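SM80.1 Vicilin (Solanum melongena, PDB 5VF5) is a 7S vicilin with two cupin domains that probably serves as a seed storage protein and binds a copper(II) ion. Local coordinates at residues M248-Y259 / I327-R338. Residues are numbered along the deposited sequence; the frame is centred on the assembly and turned at random.
With ACT (acetate ion), chain C.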
ATOM      1  N   MET A 248      -6.692   2.471  -8.294  1.00 12.19           N
ATOM      2  CA  MET A 248      -6.847   2.472  -9.747  1.00 11.77           C
ATOM      3  C   MET A 248      -7.438   1.153 -10.146  1.00 13.66           C
ATOM      4  O   MET A 248      -6.939   0.104  -9.754  1.00 14.50           O
ATOM      5  CB  MET A 248      -5.526   2.747 -10.474  1.00 15.28           C
ATOM      6  CG  MET A 248      -5.666   2.834 -11.983  1.00 15.57           C
ATOM      7  SD  MET A 248      -4.262   3.642 -12.743  0.60 16.38           S
ATOM      8  CE  MET A 248      -3.132   2.282 -12.617  0.60 18.73           C
ATOM      9  N   ASN A 249      -8.488   1.234 -10.958  1.00 13.83           N
ATOM     10  CA  ASN A 249      -9.103   0.086 -11.556  1.00 14.86           C
ATOM     11  C   ASN A 249      -9.113   0.264 -13.064  1.00 15.22           C
ATOM     12  O   ASN A 249      -9.552   1.305 -13.566  1.00 16.70           O
ATOM     13  CB  ASN A 249     -10.533  -0.120 -11.056  1.00 18.57           C
ATOM     14  CG  ASN A 249     -11.107  -1.458 -11.522  1.00 23.06           C
ATOM     15  OD1 ASN A 249     -10.553  -2.514 -11.241  1.00 25.20           O
ATOM     16  ND2 ASN A 249     -12.131  -1.407 -12.320  1.00 28.13           N
ATOM     17  N   ILE A 250      -8.601  -0.747 -13.761  1.00 14.00           N
ATOM     18  CA  ILE A 250      -8.648  -0.799 -15.222  1.00 14.11           C
ATOM     19  C   ILE A 250      -9.586  -1.966 -15.578  1.00 15.58           C
ATOM     20  O   ILE A 250      -9.344  -3.137 -15.198  1.00 16.35           O
ATOM     21  CB  ILE A 250      -7.252  -0.996 -15.829  1.00 13.78           C
ATOM     22  CG1 ILE A 250      -6.285   0.096 -15.326  1.00 12.64           C
ATOM     23  CG2 ILE A 250      -7.344  -0.981 -17.350  1.00 14.26           C
ATOM     24  CD1 ILE A 250      -4.892  -0.037 -15.826  1.00 14.11           C
ATOM     25  N   ASN A 251     -10.643  -1.649 -16.306  1.00 16.25           N
ATOM     26  CA  ASN A 251     -11.587  -2.675 -16.678  1.00 16.36           C
ATOM     27  C   ASN A 251     -10.963  -3.693 -17.632  1.00 16.01           C
ATOM     28  O   ASN A 251      -9.983  -3.402 -18.327  1.00 16.00           O
ATOM     29  CB  ASN A 251     -12.789  -2.036 -17.326  1.00 18.10           C
ATOM     30  CG  ASN A 251     -13.620  -1.195 -16.384  1.00 26.76           C
ATOM     31  OD1 ASN A 251     -13.667  -1.422 -15.191  1.00 36.11           O
ATOM     32  ND2 ASN A 251     -14.360  -0.282 -16.944  1.00 33.73           N
ATOM     33  N   GLN A 252     -11.522  -4.908 -17.657  1.00 18.60           N
ATOM     34  CA  GLN A 252     -10.953  -5.935 -18.541  1.00 19.05           C
ATOM     35  C   GLN A 252     -10.931  -5.404 -19.950  1.00 21.06           C
ATOM     36  O   GLN A 252     -11.847  -4.691 -20.382  1.00 22.86           O
ATOM     37  CB  GLN A 252     -11.695  -7.256 -18.461  1.00 28.04           C
ATOM     38  CG  GLN A 252     -13.154  -7.255 -18.655  1.00 35.48           C
ATOM     39  CD  GLN A 252     -13.719  -8.674 -18.321  1.00 53.86           C
ATOM     40  OE1 GLN A 252     -13.414  -9.671 -19.017  1.00 67.09           O
ATOM     41  NE2 GLN A 252     -14.477  -8.771 -17.222  1.00 64.83           N
ATOM     42  N   GLY A 253      -9.835  -5.675 -20.643  1.00 22.42           N
ATOM     43  CA  GLY A 253      -9.640  -5.180 -21.991  1.00 22.88           C
ATOM     44  C   GLY A 253      -9.270  -3.706 -22.066  1.00 23.20           C
ATOM     45  O   GLY A 253      -9.205  -3.151 -23.172  1.00 27.03           O
ATOM     46  N   GLY A 254      -8.998  -3.075 -20.925  1.00 16.27           N
ATOM     47  CA  GLY A 254      -8.635  -1.677 -20.920  1.00 14.96           C
ATOM     48  C   GLY A 254      -7.174  -1.431 -20.695  1.00 14.52           C
ATOM     49  O   GLY A 254      -6.392  -2.355 -20.419  1.00 14.92           O
ATOM     50  N   MET A 255      -6.827  -0.147 -20.786  1.00 13.33           N
ATOM     51  CA  MET A 255      -5.486   0.332 -20.451  1.00 12.60           C
ATOM     52  C   MET A 255      -5.612   1.714 -19.873  1.00 12.89           C
ATOM     53  O   MET A 255      -6.540   2.432 -20.180  1.00 13.64           O
ATOM     54  CB  MET A 255      -4.554   0.362 -21.656  1.00 14.32           C
ATOM     55  CG  MET A 255      -4.985   1.332 -22.744  1.00 14.37           C
ATOM     56  SD  MET A 255      -3.909   1.379 -24.202  1.00 15.91           S
ATOM     57  CE  MET A 255      -2.432   2.129 -23.562  1.00 16.17           C
ATOM     58  N   VAL A 256      -4.672   2.090 -19.013  1.00 10.90           N
ATOM     59  CA  VAL A 256      -4.512   3.486 -18.630  1.00  9.90           C
ATOM     60  C   VAL A 256      -3.586   4.122 -19.642  1.00 10.15           C
ATOM     61  O   VAL A 256      -2.535   3.549 -20.002  1.00 12.31           O
ATOM     62  CB  VAL A 256      -4.044   3.677 -17.169  1.00 10.66           C
ATOM     63  CG1 VAL A 256      -2.675   3.088 -16.869  1.00 12.30           C
ATOM     64  CG2 VAL A 256      -4.090   5.167 -16.812  1.00 11.49           C
ATOM     65  N   LEU A 257      -3.984   5.257 -20.193  1.00 11.25           N
ATOM     66  CA  LEU A 257      -3.134   5.950 -21.149  1.00 11.45           C
ATOM     67  C   LEU A 257      -1.792   6.331 -20.481  1.00 10.74           C
ATOM     68  O   LEU A 257      -1.757   6.594 -19.271  1.00 10.84           O
ATOM     69  CB  LEU A 257      -3.841   7.190 -21.675  1.00 12.51           C
ATOM     70  CG  LEU A 257      -4.993   6.857 -22.634  1.00 13.43           C
ATOM     71  CD1 LEU A 257      -5.723   8.126 -22.999  1.00 14.58           C
ATOM     72  CD2 LEU A 257      -4.503   6.208 -23.911  1.00 14.36           C
ATOM     73  N   PRO A 258      -0.692   6.350 -21.258  1.00 10.62           N
ATOM     74  CA  PRO A 258       0.573   6.723 -20.655  1.00 10.16           C
ATOM     75  C   PRO A 258       0.481   8.046 -19.893  1.00  9.67           C
ATOM     76  O   PRO A 258      -0.150   9.029 -20.360  1.00 10.87           O
ATOM     77  CB  PRO A 258       1.523   6.785 -21.844  1.00 11.50           C
ATOM     78  CG  PRO A 258       0.921   5.841 -22.874  1.00 15.31           C
ATOM     79  CD  PRO A 258      -0.564   6.064 -22.698  1.00 12.24           C
ATOM     80  N   TYR A 259       1.089   8.066 -18.708  1.00  9.24           N
ATOM     81  CA  TYR A 259       1.094   9.273 -17.899  1.00  9.22           C
ATOM     82  C   TYR A 259       2.337   9.279 -17.034  1.00  8.80           C
ATOM     83  O   TYR A 259       3.104   8.299 -16.980  1.00  9.95           O
ATOM     84  CB  TYR A 259      -0.148   9.301 -16.989  1.00  9.88           C
ATOM     85  CG  TYR A 259      -0.093   8.266 -15.870  1.00  9.49           C
ATOM     86  CD1 TYR A 259      -0.539   6.954 -16.079  1.00 10.81           C
ATOM     87  CD2 TYR A 259       0.441   8.574 -14.632  1.00 10.77           C
ATOM     88  CE1 TYR A 259      -0.473   5.994 -15.064  1.00 10.36           C
ATOM     89  CE2 TYR A 259       0.524   7.611 -13.620  1.00 11.15           C
ATOM     90  CZ  TYR A 259       0.080   6.325 -13.845  1.00  9.95           C
ATOM     91  OH  TYR A 259       0.106   5.378 -12.836  1.00 12.39           O
ATOM     92  N   ILE A 327       4.612   5.954 -17.666  1.00  9.55           N
ATOM     93  CA  ILE A 327       4.160   4.594 -17.399  1.00  9.66           C
ATOM     94  C   ILE A 327       2.805   4.353 -18.029  1.00  9.49           C
ATOM     95  O   ILE A 327       1.974   5.251 -18.082  1.00  9.73           O
ATOM     96  CB  ILE A 327       4.115   4.357 -15.854  1.00 11.56           C
ATOM     97  CG1 ILE A 327       3.605   2.987 -15.455  1.00 17.79           C
ATOM     98  CG2 ILE A 327       3.233   5.379 -15.152  1.00 13.01           C
ATOM     99  CD1 ILE A 327       4.642   2.012 -15.182  1.00 21.67           C
ATOM    100  N   THR A 328       2.560   3.113 -18.401  1.00 10.77           N
ATOM    101  CA  THR A 328       1.254   2.617 -18.817  1.00 11.09           C
ATOM    102  C   THR A 328       1.066   1.221 -18.271  1.00 10.08           C
ATOM    103  O   THR A 328       2.035   0.452 -18.096  1.00 11.65           O
ATOM    104  CB  THR A 328       1.067   2.664 -20.356  1.00 11.97           C
ATOM    105  OG1 THR A 328      -0.260   2.279 -20.711  1.00 13.00           O
ATOM    106  CG2 THR A 328       2.025   1.733 -21.049  1.00 11.73           C
ATOM    107  N   PHE A 329      -0.178   0.881 -18.026  1.00 10.70           N
ATOM    108  CA  PHE A 329      -0.615  -0.466 -17.630  1.00 10.90           C
ATOM    109  C   PHE A 329      -1.715  -0.904 -18.590  1.00 11.27           C
ATOM    110  O   PHE A 329      -2.635  -0.140 -18.857  1.00 11.36           O
ATOM    111  CB  PHE A 329      -1.187  -0.508 -16.226  1.00 11.20           C
ATOM    112  CG  PHE A 329      -0.248  -0.069 -15.145  1.00 11.58           C
ATOM    113  CD1 PHE A 329      -0.176   1.258 -14.766  1.00 12.53           C
ATOM    114  CD2 PHE A 329       0.542  -0.986 -14.469  1.00 12.97           C
ATOM    115  CE1 PHE A 329       0.673   1.660 -13.732  1.00 13.03           C
ATOM    116  CE2 PHE A 329       1.382  -0.609 -13.449  1.00 13.39           C
ATOM    117  CZ  PHE A 329       1.459   0.721 -13.079  1.00 13.29           C
ATOM    118  N   ILE A 330      -1.660  -2.158 -19.010  1.00 11.65           N
ATOM    119  CA  ILE A 330      -2.596  -2.745 -19.939  1.00 12.92           C
ATOM    120  C   ILE A 330      -3.146  -4.010 -19.223  1.00 12.57           C
ATOM    121  O   ILE A 330      -2.407  -4.959 -18.938  1.00 14.01           O
ATOM    122  CB  ILE A 330      -1.916  -3.187 -21.260  1.00 13.98           C
ATOM    123  CG1 ILE A 330      -1.339  -1.973 -21.999  0.50 16.69           C
ATOM    124  CG2 ILE A 330      -2.928  -3.891 -22.135  0.50 16.13           C
ATOM    125  CD1 ILE A 330       0.102  -1.683 -21.620  0.50 19.01           C
ATOM    126  N   ALA A 331      -4.425  -3.994 -18.907  1.00 12.14           N
ATOM    127  CA  ALA A 331      -5.102  -5.126 -18.317  1.00 13.40           C
ATOM    128  C   ALA A 331      -5.086  -6.295 -19.262  1.00 15.74           C
ATOM    129  O   ALA A 331      -5.238  -6.159 -20.486  1.00 18.09           O
ATOM    130  CB  ALA A 331      -6.519  -4.763 -17.923  1.00 14.74           C
ATOM    131  N   THR A 332      -4.804  -7.460 -18.716  0.50 18.36           N
ATOM    132  CA  THR A 332      -4.706  -8.605 -19.578  0.50 21.17           C
ATOM    133  C   THR A 332      -5.884  -9.502 -19.229  0.50 19.99           C
ATOM    134  O   THR A 332      -5.896 -10.126 -18.171  0.50 21.19           O
ATOM    135  CB  THR A 332      -3.250  -9.184 -19.640  1.00 24.91           C
ATOM    136  OG1 THR A 332      -2.694  -9.516 -18.366  1.00 28.32           O
ATOM    137  CG2 THR A 332      -2.254  -8.166 -20.394  1.00 25.03           C
ATOM    138  N   GLY A 333      -6.933  -9.242 -20.057  0.50 28.00           N
ATOM    139  CA  GLY A 333      -8.149 -10.024 -20.416  0.50 29.04           C
ATOM    140  C   GLY A 333      -9.295 -10.596 -19.578  0.50 33.96           C
ATOM    141  O   GLY A 333     -10.476 -10.272 -19.804  0.50 31.89           O
ATOM    142  N   GLY A 334      -8.996 -11.510 -18.678  0.50 34.34           N
ATOM    143  CA  GLY A 334     -10.076 -12.202 -18.001  0.50 31.14           C
ATOM    144  C   GLY A 334     -10.572 -11.570 -16.722  0.50 28.10           C
ATOM    145  O   GLY A 334     -11.388 -12.157 -16.017  0.50 42.40           O
ATOM    146  N   SER A 335     -10.072 -10.379 -16.412  1.00 21.98           N
ATOM    147  CA  SER A 335     -10.378  -9.730 -15.146  1.00 21.95           C
ATOM    148  C   SER A 335     -10.083  -8.245 -15.316  1.00 22.50           C
ATOM    149  O   SER A 335      -9.262  -7.835 -16.164  1.00 23.40           O
ATOM    150  CB  SER A 335      -9.466 -10.336 -14.021  1.00 24.28           C
ATOM    151  OG  SER A 335      -9.660  -9.763 -12.742  1.00 26.87           O
ATOM    152  N   ASN A 336     -10.800  -7.442 -14.544  1.00 20.83           N
ATOM    153  CA  ASN A 336     -10.315  -6.100 -14.281  0.70 19.50           C
ATOM    154  C   ASN A 336      -8.944  -6.224 -13.574  1.00 20.30           C
ATOM    155  O   ASN A 336      -8.592  -7.278 -13.006  1.00 22.50           O
ATOM    156  CB  ASN A 336     -11.263  -5.367 -13.377  0.70 22.67           C
ATOM    157  CG  ASN A 336     -11.331  -6.010 -12.026  0.70 22.87           C
ATOM    158  OD1 ASN A 336     -11.648  -7.206 -11.926  0.70 31.63           O
ATOM    159  ND2 ASN A 336     -10.993  -5.274 -11.002  0.70 26.77           N
ATOM    160  N   PHE A 337      -8.162  -5.148 -13.646  1.00 17.50           N
ATOM    161  CA  PHE A 337      -6.877  -5.034 -12.985  1.00 15.92           C
ATOM    162  C   PHE A 337      -7.009  -3.909 -11.967  1.00 16.82           C
ATOM    163  O   PHE A 337      -7.259  -2.758 -12.344  1.00 17.97           O
ATOM    164  CB  PHE A 337      -5.797  -4.708 -13.984  1.00 15.91           C
ATOM    165  CG  PHE A 337      -4.440  -4.391 -13.396  1.00 16.55           C
ATOM    166  CD1 PHE A 337      -3.668  -5.397 -12.818  1.00 15.24           C
ATOM    167  CD2 PHE A 337      -3.885  -3.086 -13.479  1.00 16.46           C
ATOM    168  CE1 PHE A 337      -2.409  -5.141 -12.318  1.00 15.97           C
ATOM    169  CE2 PHE A 337      -2.624  -2.855 -12.979  1.00 16.25           C
ATOM    170  CZ  PHE A 337      -1.876  -3.883 -12.420  1.00 16.43           C
ATOM    171  N   ARG A 338      -6.903  -4.262 -10.697  1.00 14.43           N
ATOM    172  CA  ARG A 338      -7.061  -3.307  -9.603  0.70 14.72           C
ATOM    173  C   ARG A 338      -5.831  -3.239  -8.718  1.00 14.51           C
ATOM    174  O   ARG A 338      -5.255  -4.245  -8.322  1.00 15.96           O
ATOM    175  CB  ARG A 338      -8.237  -3.714  -8.718  0.70 16.15           C
ATOM    176  CG  ARG A 338      -8.728  -2.595  -7.807  0.70 16.43           C
ATOM    177  CD  ARG A 338      -9.963  -2.983  -6.983  0.70 18.46           C
ATOM    178  NE  ARG A 338     -11.054  -3.567  -7.789  0.70 23.96           N
ATOM    179  CZ  ARG A 338     -12.068  -2.887  -8.340  0.70 29.28           C
ATOM    180  NH1 ARG A 338     -12.178  -1.554  -8.223  0.70 38.95           N
ATOM    181  NH2 ARG A 338     -13.001  -3.552  -9.028  0.70 36.97           N
TER
HETATM  182  C   ACT C 502      -0.455   6.179  -9.521  1.00 13.12           C
HETATM  183  O   ACT C 502      -0.921   7.013  -8.685  1.00 14.90           O
HETATM  184  OXT ACT C 502       0.324   6.558 -10.424  1.00 12.25           O
HETATM  185  CH3 ACT C 502      -0.830   4.717  -9.506  1.00 14.38           C
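Asn249 lays its amide flat on the guanidinium of Arg338, the two planes only 5° apart, and Asn249 OD1 sits over the middle of that face, 3.3 Å from Arg338 CZ. The stack leaves the edges of both groups for other partners: Arg338 NE makes a salt bridge with Glu272, while Asn249 OD1 accepts a nearly straight hydrogen bond of 2.8 Å from Asn336 ND2, in the carbonyl plane and on a lone pair. Asn336 ND2 also donates to Glu272, so this carboxylate gathers Arg338 and Asn336, and Asn336 in turn ties in Asn249. At the far end, Ile327 CG2 rests on one face of the Tyr259 ring, 3.8 Å from its centroid, a CH-pi contact offset toward the rim. At the edge of this ring, near its plane, Tyr259 OH donates a 2.7 Å hydrogen bond to OXT of an acetate ion, which Lys351, Arg266 and Asn261 also hold.

Both segments belong to the double-stranded beta-helix of a cupin barrel, whose consecutive strands pass from one sheet to the other. A type II turn, Asn251 to Gly254, carries segment 248-259 across, and residues 332-336 do the same for segment 327-338. The two segments stay antiparallel neighbours on both sides of the crossing, Ile250 pairing with Phe337 in one sheet and Met255 with Ile330 in the other, with the register shifted by two between the ladders. Inside the barrel, Ile250 CD1 reaches Phe329 CB at 3.8 Å and the edge of the Phe337 ring at CD2. The Phe329 ring takes Val256 CG1 and Tyr259 OH at its edge, near the ring plane, and Met248 CE approaches it obliquely. Thr328, its OG1 anti to the backbone N (chi1 -175°), turns that hydroxyl onto Val256 O at 2.7 Å, almost in line with the carbonyl bond, a side-chain-to-backbone bond between the neighbouring strands.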